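Fumarate lyase (Mesorhizobium sp., PDB 3C8T) belongs to the fumarate lyase (aspartase/fumarase) superfamily, whose largely helical subunits assemble as tetramers around long helix bundles. Local coordinates at residues G77-E85 / L98-M108. Sequence-based numbering, arbitrary orientation.
Sequences GYPILPLVE and LHWGATTQDIM
Ile80, near the start of helix 80-91, packs against His99, Thr104, Ile107 and Met108 where the long helix 104-140 of this fumarate lyase fold begins. The two short helical segments run nearly perpendicular, at 83°; no hydrogen bond joins the segments directly, and side chains fill the gap between axes 10.7 Å apart. With CG1 anti to the carbonyl carbon (chi1 -60°), the branches of Ile80 part: CG1 lies 3.5 Å from Met108 CG and also meets Thr104 CG2, CD1 reaches Ile107 CG2, and CG2 stops 3.7 Å from His99 CE1. A beta-branched residue suits a place with neighbours on several flanks. The imidazole of His99 is held between two aliphatic groups. Leu81 CD2 makes a CH-pi contact over one face, 4.1 Å from the ring centroid, while Ala102 CB covers the other at its centre; Val84 adds CG2 near ND1. His99 ND1 is hydrogen-bonded to Glu34 of helix 23-43, which should help fix the ring's rotation; that helix also packs on Ile80 and Val84. Thr104 shows two characters: its methyl lies against Tyr78 CB and Ile80, whereas OG1 is only weakly linked to a water that accepts a firm 2.9 Å bond from Leu81 N and bonds Tyr78 O weakly. Thr103 N gives Asp106 OD2 a nearly straight bond (177°), met from above the carboxylate plane; His225, Ser191 and Gly192 also bond this carboxylate. Tyr8 of a second subunit packs on Tyr78, Pro79 and Met108, setting this corner at a subunit boundary. The flexible Met108 chain, extended at chi2, brings its sulfur obliquely to the Tyr78 ring, a Met-aromatic contact with SD 3.9 Å from CD1, and bends at chi3 to set CE beside Pro79 CD.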
# COMPACT_ATOMS: atom_id res chain seq x y z
N GLY A 77 -20.68 -22.18 1.77
CA GLY A 77 -20.00 -20.92 1.45
C GLY A 77 -20.31 -19.80 2.43
O GLY A 77 -19.46 -18.93 2.64
N TYR A 78 -21.52 -19.82 3.02
CA TYR A 78 -21.98 -18.74 3.92
C TYR A 78 -22.77 -19.25 5.12
O TYR A 78 -23.38 -20.30 5.03
CB TYR A 78 -22.84 -17.74 3.12
CG TYR A 78 -22.14 -17.18 1.91
CD1 TYR A 78 -21.19 -16.19 2.05
CD2 TYR A 78 -22.42 -17.66 0.64
CE1 TYR A 78 -20.54 -15.67 0.97
CE2 TYR A 78 -21.74 -17.15 -0.49
CZ TYR A 78 -20.82 -16.14 -0.30
OH TYR A 78 -20.15 -15.59 -1.38
N PRO A 79 -22.73 -18.54 6.28
CA PRO A 79 -23.49 -19.08 7.41
C PRO A 79 -24.98 -18.79 7.37
O PRO A 79 -25.71 -19.38 8.18
CB PRO A 79 -22.87 -18.35 8.62
CG PRO A 79 -22.46 -17.00 8.07
CD PRO A 79 -21.95 -17.34 6.67
N ILE A 80 -25.45 -17.92 6.47
CA ILE A 80 -26.82 -17.46 6.56
C ILE A 80 -27.90 -18.54 6.37
O ILE A 80 -28.83 -18.64 7.16
CB ILE A 80 -27.13 -16.24 5.66
CG1 ILE A 80 -26.24 -15.04 6.03
CG2 ILE A 80 -28.59 -15.88 5.73
CD1 ILE A 80 -25.97 -14.83 7.55
N LEU A 81 -27.81 -19.31 5.30
CA LEU A 81 -28.86 -20.29 5.05
C LEU A 81 -28.84 -21.44 6.06
O LEU A 81 -29.90 -21.85 6.48
CB LEU A 81 -28.91 -20.75 3.57
CG LEU A 81 -29.32 -19.62 2.60
CD1 LEU A 81 -29.22 -20.04 1.13
CD2 LEU A 81 -30.72 -19.08 2.86
N PRO A 82 -27.65 -21.93 6.48
CA PRO A 82 -27.60 -22.85 7.62
C PRO A 82 -28.17 -22.24 8.90
O PRO A 82 -28.96 -22.90 9.60
CB PRO A 82 -26.10 -23.13 7.78
CG PRO A 82 -25.50 -22.85 6.49
CD PRO A 82 -26.29 -21.72 5.92
N LEU A 83 -27.82 -20.99 9.20
CA LEU A 83 -28.44 -20.35 10.36
C LEU A 83 -29.99 -20.29 10.23
O LEU A 83 -30.73 -20.52 11.22
CB LEU A 83 -27.83 -18.97 10.66
CG LEU A 83 -28.71 -18.13 11.59
CD1 LEU A 83 -28.69 -18.66 13.03
CD2 LEU A 83 -28.30 -16.65 11.52
N VAL A 84 -30.50 -19.98 9.03
CA VAL A 84 -31.96 -19.93 8.82
C VAL A 84 -32.59 -21.33 9.03
O VAL A 84 -33.67 -21.45 9.60
CB VAL A 84 -32.35 -19.30 7.42
CG1 VAL A 84 -33.81 -19.52 7.08
CG2 VAL A 84 -32.03 -17.83 7.42
N GLU A 85 -31.88 -22.38 8.59
CA GLU A 85 -32.33 -23.74 8.78
C GLU A 85 -32.44 -24.06 10.28
O GLU A 85 -33.45 -24.59 10.73
CB GLU A 85 -31.40 -24.72 8.06
CG GLU A 85 -31.47 -24.69 6.50
CD GLU A 85 -30.22 -25.32 5.82
OE1 GLU A 85 -29.82 -24.88 4.69
OE2 GLU A 85 -29.62 -26.26 6.43
N LEU A 98 -39.42 -17.31 7.33
CA LEU A 98 -38.13 -16.70 7.61
C LEU A 98 -37.45 -16.34 6.29
O LEU A 98 -37.72 -16.98 5.25
CB LEU A 98 -37.27 -17.70 8.37
CG LEU A 98 -36.75 -17.62 9.82
CD1 LEU A 98 -37.14 -16.41 10.63
CD2 LEU A 98 -37.05 -18.92 10.56
N HIS A 99 -36.58 -15.32 6.32
CA HIS A 99 -35.74 -14.99 5.18
C HIS A 99 -36.63 -14.90 3.96
O HIS A 99 -36.40 -15.59 2.97
CB HIS A 99 -34.69 -16.09 5.00
CG HIS A 99 -33.53 -15.72 4.13
ND1 HIS A 99 -32.41 -15.09 4.61
CD2 HIS A 99 -33.29 -15.97 2.81
CE1 HIS A 99 -31.53 -14.93 3.62
NE2 HIS A 99 -32.05 -15.46 2.53
N TRP A 100 -37.68 -14.10 4.03
CA TRP A 100 -38.66 -14.05 2.94
C TRP A 100 -38.28 -12.90 2.05
O TRP A 100 -38.39 -11.75 2.46
CB TRP A 100 -40.05 -13.83 3.54
CG TRP A 100 -41.22 -13.88 2.61
CD1 TRP A 100 -41.77 -12.83 1.90
CD2 TRP A 100 -42.04 -15.01 2.32
NE1 TRP A 100 -42.86 -13.26 1.17
CE2 TRP A 100 -43.05 -14.59 1.42
CE3 TRP A 100 -42.01 -16.35 2.74
CZ2 TRP A 100 -44.04 -15.46 0.93
CZ3 TRP A 100 -42.98 -17.22 2.26
CH2 TRP A 100 -43.99 -16.76 1.36
N GLY A 101 -37.79 -13.21 0.85
CA GLY A 101 -37.38 -12.19 -0.10
C GLY A 101 -35.96 -11.68 0.11
O GLY A 101 -35.47 -10.91 -0.71
N ALA A 102 -35.30 -12.13 1.18
CA ALA A 102 -33.91 -11.83 1.51
C ALA A 102 -32.88 -12.62 0.69
O ALA A 102 -33.13 -13.75 0.30
CB ALA A 102 -33.66 -12.08 3.01
N THR A 103 -31.71 -12.01 0.45
CA THR A 103 -30.52 -12.73 0.03
C THR A 103 -29.49 -12.73 1.20
O THR A 103 -29.59 -11.94 2.17
CB THR A 103 -29.91 -12.18 -1.30
OG1 THR A 103 -28.91 -13.10 -1.79
CG2 THR A 103 -29.23 -10.80 -1.09
N THR A 104 -28.51 -13.62 1.10
CA THR A 104 -27.42 -13.74 2.06
C THR A 104 -26.67 -12.42 2.36
O THR A 104 -26.53 -12.04 3.54
CB THR A 104 -26.46 -14.87 1.61
OG1 THR A 104 -27.17 -16.09 1.72
CG2 THR A 104 -25.20 -14.93 2.48
N GLN A 105 -26.23 -11.70 1.31
CA GLN A 105 -25.55 -10.40 1.55
C GLN A 105 -26.40 -9.33 2.26
O GLN A 105 -25.86 -8.41 2.93
CB GLN A 105 -24.97 -9.83 0.26
CG GLN A 105 -23.84 -8.85 0.51
CD GLN A 105 -23.35 -8.16 -0.76
OE1 GLN A 105 -23.82 -8.46 -1.87
NE2 GLN A 105 -22.41 -7.23 -0.60
N ASP A 106 -27.72 -9.43 2.13
CA ASP A 106 -28.60 -8.53 2.90
C ASP A 106 -28.38 -8.74 4.39
O ASP A 106 -28.19 -7.80 5.14
CB ASP A 106 -30.06 -8.78 2.58
CG ASP A 106 -30.43 -8.36 1.19
OD1 ASP A 106 -29.71 -7.54 0.58
OD2 ASP A 106 -31.47 -8.85 0.72
N ILE A 107 -28.43 -10.00 4.82
CA ILE A 107 -28.34 -10.33 6.24
C ILE A 107 -26.94 -10.06 6.76
O ILE A 107 -26.80 -9.50 7.87
CB ILE A 107 -28.75 -11.80 6.55
CG1 ILE A 107 -30.10 -12.16 5.92
CG2 ILE A 107 -28.79 -12.03 8.07
CD1 ILE A 107 -31.31 -11.26 6.29
N MET A 108 -25.93 -10.43 5.96
CA MET A 108 -24.50 -10.23 6.32
C MET A 108 -24.07 -8.76 6.33
O MET A 108 -23.35 -8.35 7.24
CB MET A 108 -23.59 -11.06 5.42
CG MET A 108 -23.77 -12.57 5.59
SD MET A 108 -22.65 -13.64 4.59
CE MET A 108 -21.15 -13.37 5.54
O HOH W 1 -25.83 -18.85 3.29